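PDB 6XXW: beta-glucuronidase, which probably hydrolyses beta-D-glucuronides, releasing glucuronic acid from the attached group, as a glycoside hydrolase of family 2. Local coordinates for residues 297-309 with 332-345. Residues are numbered along the deposited sequence; the frame is centred on the assembly and turned at random.
Sequences KPFYFKGFGKHED and IGANSFRTSHYPYS
Strands 301-305 and 336-338 are the first two parallel strands of the TIM barrel of this family 2 hydrolase, paired through Phe304 with Phe337 and Gly305 with Arg338. Phe304 O accepts from Arg338 N (3.0 Å), and Arg338 O in turn from Lys306 N (3.3 Å). At the N-terminal end the side-chain amide of Asn335 adds to the backbone bond from Asn335 N to Lys302 O: ND2 donates to Tyr300 O at 2.9 Å, nearly straight (170°), while OD1 receives both Lys302 N (2.8 Å) and the hydroxyl of Ser336, which also meets His548; this fixes the amide's rotation. Beyond Gly305, Lys306 lays CD over one face of the Phe337 ring, and its NZ reaches Asp325. Ser340 OG donates to Lys306 O at 2.7 Å. Tyr342 OH meets ND1 at the rim of the His307 ring (2.7 Å), accepts from Glu308 N (2.9 Å) and is also bonded to Lys315. Glu308 rests CG on the face of Tyr344 turned away from Thr339; its OE2 accepts from Ser345 N at 2.9 Å, and Arg184 forms a salt bridge with OE1. Helix 319-332, ending in a Schellman motif with Gly333 as C-prime residue, links the strands in a beta-alpha-beta crossover. Phe304 and Phe337 both pack on its Leu329, whereas Arg338 forms salt bridges with Glu362 of strand 358-362 and Glu505 of strand 501-505.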
ATOM      1  N   LYS A 297     -15.268  14.953 -40.486  1.00 22.32           N
ATOM      2  CA  LYS A 297     -13.862  14.617 -40.340  1.00 26.86           C
ATOM      3  C   LYS A 297     -13.710  13.276 -39.628  1.00 25.35           C
ATOM      4  O   LYS A 297     -14.517  12.954 -38.752  1.00 22.65           O
ATOM      5  CB  LYS A 297     -13.114  15.709 -39.557  1.00 27.66           C
ATOM      6  CG  LYS A 297     -13.130  17.066 -40.216  1.00 29.28           C
ATOM      7  CD  LYS A 297     -12.402  18.088 -39.355  1.00 25.55           C
ATOM      8  CE  LYS A 297     -13.128  18.313 -38.045  1.00 32.65           C
ATOM      9  NZ  LYS A 297     -12.451  19.367 -37.229  1.00 35.50           N
ATOM     10  N   PRO A 298     -12.704  12.460 -40.001  1.00 26.00           N
ATOM     11  CA  PRO A 298     -12.535  11.135 -39.374  1.00 22.94           C
ATOM     12  C   PRO A 298     -12.089  11.178 -37.921  1.00 24.81           C
ATOM     13  O   PRO A 298     -10.931  11.492 -37.638  1.00 25.87           O
ATOM     14  CB  PRO A 298     -11.465  10.468 -40.250  1.00 22.48           C
ATOM     15  CG  PRO A 298     -10.736  11.601 -40.896  1.00 30.65           C
ATOM     16  CD  PRO A 298     -11.773  12.662 -41.125  1.00 28.05           C
ATOM     17  N   PHE A 299     -12.982  10.822 -37.001  1.00 20.92           N
ATOM     18  CA  PHE A 299     -12.692  10.840 -35.570  1.00 21.22           C
ATOM     19  C   PHE A 299     -11.896   9.602 -35.151  1.00 21.36           C
ATOM     20  O   PHE A 299     -12.006   8.534 -35.761  1.00 21.71           O
ATOM     21  CB  PHE A 299     -14.011  10.898 -34.791  1.00 20.59           C
ATOM     22  CG  PHE A 299     -13.873  11.266 -33.329  1.00 19.83           C
ATOM     23  CD1 PHE A 299     -13.231  12.430 -32.938  1.00 20.84           C
ATOM     24  CD2 PHE A 299     -14.439  10.460 -32.350  1.00 20.81           C
ATOM     25  CE1 PHE A 299     -13.135  12.779 -31.591  1.00 20.69           C
ATOM     26  CE2 PHE A 299     -14.339  10.795 -30.982  1.00 17.08           C
ATOM     27  CZ  PHE A 299     -13.693  11.949 -30.609  1.00 21.20           C
ATOM     28  N   TYR A 300     -11.096   9.752 -34.091  1.00 20.11           N
ATOM     29  CA  TYR A 300     -10.484   8.617 -33.400  1.00 19.99           C
ATOM     30  C   TYR A 300     -10.790   8.724 -31.912  1.00 20.19           C
ATOM     31  O   TYR A 300     -10.357   9.680 -31.259  1.00 21.73           O
ATOM     32  CB  TYR A 300      -8.966   8.543 -33.621  1.00 20.67           C
ATOM     33  CG  TYR A 300      -8.387   7.246 -33.072  1.00 22.65           C
ATOM     34  CD1 TYR A 300      -7.846   7.178 -31.782  1.00 21.59           C
ATOM     35  CD2 TYR A 300      -8.430   6.074 -33.828  1.00 19.57           C
ATOM     36  CE1 TYR A 300      -7.340   5.975 -31.281  1.00 18.32           C
ATOM     37  CE2 TYR A 300      -7.934   4.880 -33.344  1.00 17.50           C
ATOM     38  CZ  TYR A 300      -7.396   4.823 -32.075  1.00 18.34           C
ATOM     39  OH  TYR A 300      -6.905   3.610 -31.628  1.00 19.25           O
ATOM     40  N   PHE A 301     -11.531   7.749 -31.379  1.00 18.85           N
ATOM     41  CA  PHE A 301     -11.880   7.762 -29.960  1.00 18.30           C
ATOM     42  C   PHE A 301     -10.658   7.449 -29.113  1.00 16.31           C
ATOM     43  O   PHE A 301     -10.007   6.420 -29.309  1.00 15.62           O
ATOM     44  CB  PHE A 301     -12.951   6.718 -29.625  1.00 14.96           C
ATOM     45  CG  PHE A 301     -14.288   6.992 -30.211  1.00 17.77           C
ATOM     46  CD1 PHE A 301     -14.555   6.683 -31.538  1.00 22.72           C
ATOM     47  CD2 PHE A 301     -15.298   7.523 -29.428  1.00 18.94           C
ATOM     48  CE1 PHE A 301     -15.813   6.923 -32.084  1.00 19.00           C
ATOM     49  CE2 PHE A 301     -16.567   7.762 -29.974  1.00 18.56           C
ATOM     50  CZ  PHE A 301     -16.810   7.453 -31.297  1.00 19.47           C
ATOM     51  N   LYS A 302     -10.442   8.296 -28.126  1.00 18.39           N
ATOM     52  CA  LYS A 302      -9.394   8.072 -27.117  1.00 18.27           C
ATOM     53  C   LYS A 302     -10.093   8.190 -25.767  1.00 16.87           C
ATOM     54  O   LYS A 302     -10.507   9.244 -25.455  1.00 16.84           O
ATOM     55  CB  LYS A 302      -8.272   9.102 -27.249  1.00 17.49           C
ATOM     56  CG  LYS A 302      -7.480   9.057 -28.536  1.00 25.60           C
ATOM     57  CD  LYS A 302      -6.506  10.179 -28.685  1.00 22.90           C
ATOM     58  CE  LYS A 302      -7.074  11.545 -28.416  1.00 24.85           C
ATOM     59  NZ  LYS A 302      -6.078  12.602 -28.655  1.00 28.89           N
ATOM     60  N   GLY A 303     -10.212   7.100 -25.021  1.00 15.06           N
ATOM     61  CA  GLY A 303     -10.957   7.269 -23.775  1.00 18.08           C
ATOM     62  C   GLY A 303     -11.153   6.029 -22.946  1.00 21.97           C
ATOM     63  O   GLY A 303     -10.333   5.178 -22.954  1.00 18.39           O
ATOM     64  N   PHE A 304     -12.427   6.102 -22.253  1.00 18.26           N
ATOM     65  CA  PHE A 304     -12.598   5.105 -21.200  1.00 14.27           C
ATOM     66  C   PHE A 304     -13.994   4.522 -21.188  1.00 15.71           C
ATOM     67  O   PHE A 304     -14.862   5.030 -21.809  1.00 18.74           O
ATOM     68  CB  PHE A 304     -12.279   5.718 -19.835  1.00 30.00           C
ATOM     69  CG  PHE A 304     -10.850   6.155 -19.685  1.00 30.00           C
ATOM     70  CD1 PHE A 304      -9.866   5.245 -19.334  1.00 30.00           C
ATOM     71  CD2 PHE A 304     -10.489   7.475 -19.896  1.00 30.00           C
ATOM     72  CE1 PHE A 304      -8.551   5.645 -19.198  1.00 30.00           C
ATOM     73  CE2 PHE A 304      -9.175   7.879 -19.759  1.00 30.00           C
ATOM     74  CZ  PHE A 304      -8.204   6.963 -19.409  1.00 30.00           C
ATOM     75  N   GLY A 305     -14.184   3.392 -20.613  1.00 16.24           N
ATOM     76  CA  GLY A 305     -15.464   3.016 -20.024  1.00 14.04           C
ATOM     77  C   GLY A 305     -15.427   3.562 -18.605  1.00 19.74           C
ATOM     78  O   GLY A 305     -14.387   3.422 -17.957  1.00 19.14           O
ATOM     79  N   LYS A 306     -16.485   4.239 -18.179  1.00 14.27           N
ATOM     80  CA  LYS A 306     -16.514   4.766 -16.809  1.00 17.25           C
ATOM     81  C   LYS A 306     -17.534   3.988 -15.971  1.00 17.43           C
ATOM     82  O   LYS A 306     -17.932   2.968 -16.370  1.00 21.98           O
ATOM     83  CB  LYS A 306     -16.842   6.257 -16.860  1.00 15.70           C
ATOM     84  CG  LYS A 306     -15.741   7.156 -17.373  1.00 19.17           C
ATOM     85  CD  LYS A 306     -16.096   8.613 -17.341  1.00 17.81           C
ATOM     86  CE  LYS A 306     -15.467   9.403 -16.229  1.00 25.00           C
ATOM     87  NZ  LYS A 306     -15.908   8.981 -14.885  1.00 23.74           N
ATOM     88  N   HIS A 307     -17.797   4.457 -14.777  1.00 17.56           N
ATOM     89  CA  HIS A 307     -18.878   3.958 -13.936  1.00 17.66           C
ATOM     90  C   HIS A 307     -19.307   5.117 -13.059  1.00 20.38           C
ATOM     91  O   HIS A 307     -18.503   5.996 -12.757  1.00 19.00           O
ATOM     92  CB  HIS A 307     -18.462   2.775 -13.043  1.00 18.53           C
ATOM     93  CG  HIS A 307     -18.891   1.441 -13.563  1.00 20.38           C
ATOM     94  ND1 HIS A 307     -20.208   1.129 -13.820  1.00 16.03           N
ATOM     95  CD2 HIS A 307     -18.173   0.342 -13.892  1.00 20.75           C
ATOM     96  CE1 HIS A 307     -20.284  -0.101 -14.286  1.00 17.62           C
ATOM     97  NE2 HIS A 307     -19.063  -0.600 -14.341  1.00 16.75           N
ATOM     98  N   GLU A 308     -20.566   5.112 -12.627  1.00 17.80           N
ATOM     99  CA  GLU A 308     -20.995   6.089 -11.631  1.00 17.42           C
ATOM    100  C   GLU A 308     -20.710   5.464 -10.275  1.00 20.60           C
ATOM    101  O   GLU A 308     -21.501   4.677  -9.759  1.00 18.91           O
ATOM    102  CB  GLU A 308     -22.459   6.464 -11.823  1.00 19.32           C
ATOM    103  CG  GLU A 308     -22.654   7.401 -13.003  1.00 22.36           C
ATOM    104  CD  GLU A 308     -24.073   7.916 -13.108  1.00 20.95           C
ATOM    105  OE1 GLU A 308     -25.010   7.086 -13.050  1.00 28.61           O
ATOM    106  OE2 GLU A 308     -24.253   9.153 -13.236  1.00 24.27           O
ATOM    107  N   ASP A 309     -19.552   5.803  -9.709  1.00 17.69           N
ATOM    108  CA  ASP A 309     -19.031   5.114  -8.539  1.00 17.08           C
ATOM    109  C   ASP A 309     -17.989   6.020  -7.902  1.00 18.87           C
ATOM    110  O   ASP A 309     -17.141   6.580  -8.605  1.00 16.06           O
ATOM    111  CB  ASP A 309     -18.419   3.755  -8.943  1.00 16.03           C
ATOM    112  CG  ASP A 309     -17.603   3.114  -7.826  1.00 19.58           C
ATOM    113  OD1 ASP A 309     -16.455   3.548  -7.577  1.00 17.03           O
ATOM    114  OD2 ASP A 309     -18.117   2.171  -7.196  1.00 18.89           O
ATOM    115  N   ILE A 332      -5.368  13.869 -19.221  1.00 14.52           N
ATOM    116  CA  ILE A 332      -4.789  12.679 -19.843  1.00 16.36           C
ATOM    117  C   ILE A 332      -4.916  12.684 -21.359  1.00 17.79           C
ATOM    118  O   ILE A 332      -4.277  11.867 -22.034  1.00 19.02           O
ATOM    119  CB  ILE A 332      -5.441  11.438 -19.202  1.00 16.55           C
ATOM    120  CG1 ILE A 332      -4.482  10.232 -19.262  1.00 15.55           C
ATOM    121  CG2 ILE A 332      -6.798  11.120 -19.858  1.00 13.94           C
ATOM    122  CD1 ILE A 332      -5.058   8.975 -18.620  1.00 18.66           C
ATOM    123  N   GLY A 333      -5.693  13.603 -21.924  1.00 17.88           N
ATOM    124  CA  GLY A 333      -5.821  13.699 -23.365  1.00 18.73           C
ATOM    125  C   GLY A 333      -6.923  12.855 -23.957  1.00 21.08           C
ATOM    126  O   GLY A 333      -6.894  12.576 -25.164  1.00 21.62           O
ATOM    127  N   ALA A 334      -7.877  12.415 -23.143  1.00 15.69           N
ATOM    128  CA  ALA A 334      -9.009  11.666 -23.664  1.00 16.49           C
ATOM    129  C   ALA A 334      -9.966  12.610 -24.370  1.00 19.68           C
ATOM    130  O   ALA A 334     -10.051  13.793 -24.050  1.00 18.49           O
ATOM    131  CB  ALA A 334      -9.742  10.940 -22.540  1.00 18.20           C
ATOM    132  N   ASN A 335     -10.705  12.074 -25.334  1.00 15.89           N
ATOM    133  CA  ASN A 335     -11.714  12.869 -26.009  1.00 18.55           C
ATOM    134  C   ASN A 335     -13.099  12.246 -25.926  1.00 19.77           C
ATOM    135  O   ASN A 335     -14.035  12.779 -26.532  1.00 16.75           O
ATOM    136  CB  ASN A 335     -11.307  13.105 -27.471  1.00 20.81           C
ATOM    137  CG  ASN A 335     -11.173  11.812 -28.268  1.00 22.25           C
ATOM    138  OD1 ASN A 335     -11.712  10.769 -27.890  1.00 20.66           O
ATOM    139  ND2 ASN A 335     -10.461  11.883 -29.398  1.00 19.40           N
ATOM    140  N   SER A 336     -13.262  11.142 -25.190  1.00 14.64           N
ATOM    141  CA  SER A 336     -14.519  10.403 -25.235  1.00 14.52           C
ATOM    142  C   SER A 336     -14.617   9.433 -24.065  1.00 19.52           C
ATOM    143  O   SER A 336     -13.606   9.021 -23.498  1.00 15.63           O
ATOM    144  CB  SER A 336     -14.652   9.620 -26.553  1.00 16.24           C
ATOM    145  OG  SER A 336     -13.555   8.728 -26.745  1.00 20.42           O
ATOM    146  N   PHE A 337     -15.852   9.035 -23.735  1.00 16.45           N
ATOM    147  CA  PHE A 337     -16.049   7.861 -22.893  1.00 16.19           C
ATOM    148  C   PHE A 337     -17.390   7.221 -23.216  1.00 17.44           C
ATOM    149  O   PHE A 337     -18.231   7.795 -23.907  1.00 18.16           O
ATOM    150  CB  PHE A 337     -15.942   8.177 -21.385  1.00 16.13           C
ATOM    151  CG  PHE A 337     -16.993   9.116 -20.864  1.00 20.42           C
ATOM    152  CD1 PHE A 337     -18.215   8.639 -20.398  1.00 19.29           C
ATOM    153  CD2 PHE A 337     -16.732  10.476 -20.784  1.00 17.94           C
ATOM    154  CE1 PHE A 337     -19.179   9.523 -19.897  1.00 18.64           C
ATOM    155  CE2 PHE A 337     -17.687  11.359 -20.289  1.00 21.33           C
ATOM    156  CZ  PHE A 337     -18.912  10.878 -19.843  1.00 21.05           C
ATOM    157  N   ARG A 338     -17.568   6.001 -22.721  1.00 21.06           N
ATOM    158  CA  ARG A 338     -18.832   5.284 -22.803  1.00 17.19           C
ATOM    159  C   ARG A 338     -19.450   5.269 -21.414  1.00 17.16           C
ATOM    160  O   ARG A 338     -18.740   5.109 -20.418  1.00 15.36           O
ATOM    161  CB  ARG A 338     -18.629   3.846 -23.332  1.00 16.78           C
ATOM    162  CG  ARG A 338     -19.900   2.968 -23.306  1.00 14.84           C
ATOM    163  CD  ARG A 338     -19.711   1.642 -24.074  1.00 19.37           C
ATOM    164  NE  ARG A 338     -18.560   0.882 -23.583  1.00 16.63           N
ATOM    165  CZ  ARG A 338     -18.633  -0.271 -22.920  1.00 17.66           C
ATOM    166  NH1 ARG A 338     -19.809  -0.836 -22.647  1.00 18.71           N
ATOM    167  NH2 ARG A 338     -17.520  -0.869 -22.539  1.00 19.17           N
ATOM    168  N   THR A 339     -20.769   5.464 -21.336  1.00 15.34           N
ATOM    169  CA  THR A 339     -21.465   5.395 -20.051  1.00 16.59           C
ATOM    170  C   THR A 339     -21.769   3.942 -19.684  1.00 14.74           C
ATOM    171  O   THR A 339     -22.916   3.529 -19.509  1.00 17.06           O
ATOM    172  CB  THR A 339     -22.746   6.233 -20.060  1.00 19.54           C
ATOM    173  OG1 THR A 339     -23.776   5.575 -20.817  1.00 18.98           O
ATOM    174  CG2 THR A 339     -22.504   7.653 -20.626  1.00 18.09           C
ATOM    175  N   SER A 340     -20.709   3.149 -19.566  1.00 16.12           N
ATOM    176  CA  SER A 340     -20.864   1.795 -19.058  1.00 15.48           C
ATOM    177  C   SER A 340     -21.447   1.838 -17.647  1.00 16.24           C
ATOM    178  O   SER A 340     -20.976   2.612 -16.805  1.00 17.40           O
ATOM    179  CB  SER A 340     -19.503   1.094 -19.078  1.00 19.42           C
ATOM    180  OG  SER A 340     -18.453   2.008 -18.789  1.00 20.69           O
ATOM    181  N   HIS A 341     -22.508   1.057 -17.384  1.00 13.23           N
ATOM    182  CA  HIS A 341     -23.309   0.329 -18.373  1.00 17.58           C
ATOM    183  C   HIS A 341     -24.772   0.727 -18.210  1.00 19.38           C
ATOM    184  O   HIS A 341     -25.626  -0.126 -17.988  1.00 17.42           O
ATOM    185  CB  HIS A 341     -23.189  -1.192 -18.189  1.00 16.77           C
ATOM    186  CG  HIS A 341     -21.787  -1.715 -18.295  1.00 18.00           C
ATOM    187  ND1 HIS A 341     -21.070  -1.684 -19.473  1.00 19.49           N
ATOM    188  CD2 HIS A 341     -20.974  -2.281 -17.373  1.00 18.45           C
ATOM    189  CE1 HIS A 341     -19.877  -2.216 -19.272  1.00 20.64           C
ATOM    190  NE2 HIS A 341     -19.792  -2.582 -18.005  1.00 21.11           N
ATOM    191  N   TYR A 342     -25.059   2.017 -18.285  1.00 15.97           N
ATOM    192  CA  TYR A 342     -26.384   2.533 -17.964  1.00 18.02           C
ATOM    193  C   TYR A 342     -26.340   4.022 -18.263  1.00 18.75           C
ATOM    194  O   TYR A 342     -25.245   4.600 -18.353  1.00 15.55           O
ATOM    195  CB  TYR A 342     -26.751   2.267 -16.495  1.00 17.54           C
ATOM    196  CG  TYR A 342     -25.564   2.401 -15.559  1.00 17.37           C
ATOM    197  CD1 TYR A 342     -25.122   3.658 -15.141  1.00 17.50           C
ATOM    198  CD2 TYR A 342     -24.873   1.275 -15.114  1.00 18.28           C
ATOM    199  CE1 TYR A 342     -24.011   3.787 -14.306  1.00 14.94           C
ATOM    200  CE2 TYR A 342     -23.748   1.397 -14.276  1.00 18.64           C
ATOM    201  CZ  TYR A 342     -23.332   2.645 -13.886  1.00 18.21           C
ATOM    202  OH  TYR A 342     -22.243   2.746 -13.060  1.00 19.68           O
ATOM    203  N   PRO A 343     -27.483   4.678 -18.440  1.00 19.40           N
ATOM    204  CA  PRO A 343     -27.450   6.129 -18.614  1.00 16.91           C
ATOM    205  C   PRO A 343     -26.888   6.784 -17.362  1.00 15.36           C
ATOM    206  O   PRO A 343     -27.166   6.358 -16.235  1.00 18.36           O
ATOM    207  CB  PRO A 343     -28.923   6.497 -18.846  1.00 18.67           C
ATOM    208  CG  PRO A 343     -29.542   5.206 -19.379  1.00 20.01           C
ATOM    209  CD  PRO A 343     -28.839   4.121 -18.626  1.00 16.74           C
ATOM    210  N   TYR A 344     -26.072   7.809 -17.566  1.00 17.94           N
ATOM    211  CA  TYR A 344     -25.539   8.551 -16.438  1.00 19.99           C
ATOM    212  C   TYR A 344     -26.474   9.712 -16.097  1.00 20.08           C
ATOM    213  O   TYR A 344     -27.496   9.951 -16.752  1.00 17.72           O
ATOM    214  CB  TYR A 344     -24.117   9.045 -16.722  1.00 18.55           C
ATOM    215  CG  TYR A 344     -23.042   7.966 -16.735  1.00 19.16           C
ATOM    216  CD1 TYR A 344     -23.351   6.625 -16.487  1.00 15.99           C
ATOM    217  CD2 TYR A 344     -21.705   8.297 -16.995  1.00 18.71           C
ATOM    218  CE1 TYR A 344     -22.340   5.628 -16.515  1.00 17.88           C
ATOM    219  CE2 TYR A 344     -20.708   7.325 -17.022  1.00 20.62           C
ATOM    220  CZ  TYR A 344     -21.030   5.994 -16.779  1.00 16.54           C
ATOM    221  OH  TYR A 344     -20.011   5.059 -16.823  1.00 19.71           O
ATOM    222  N   SER A 345     -26.135  10.428 -15.034  1.00 16.69           N
ATOM    223  CA  SER A 345     -26.886  11.620 -14.680  1.00 22.10           C
ATOM    224  C   SER A 345     -26.813  12.644 -15.807  1.00 18.34           C
ATOM    225  O   SER A 345     -25.801  12.756 -16.510  1.00 16.70           O
ATOM    226  CB  SER A 345     -26.330  12.225 -13.396  1.00 23.01           C
ATOM    227  OG  SER A 345     -25.021  12.707 -13.625  1.00 24.04           O
TER
HETATM  228  O   HOH W   1     -18.912  -3.321 -15.126  1.00 21.85           O
HETATM  229  O   HOH W   2     -23.575  11.284 -11.888  1.00 27.25           O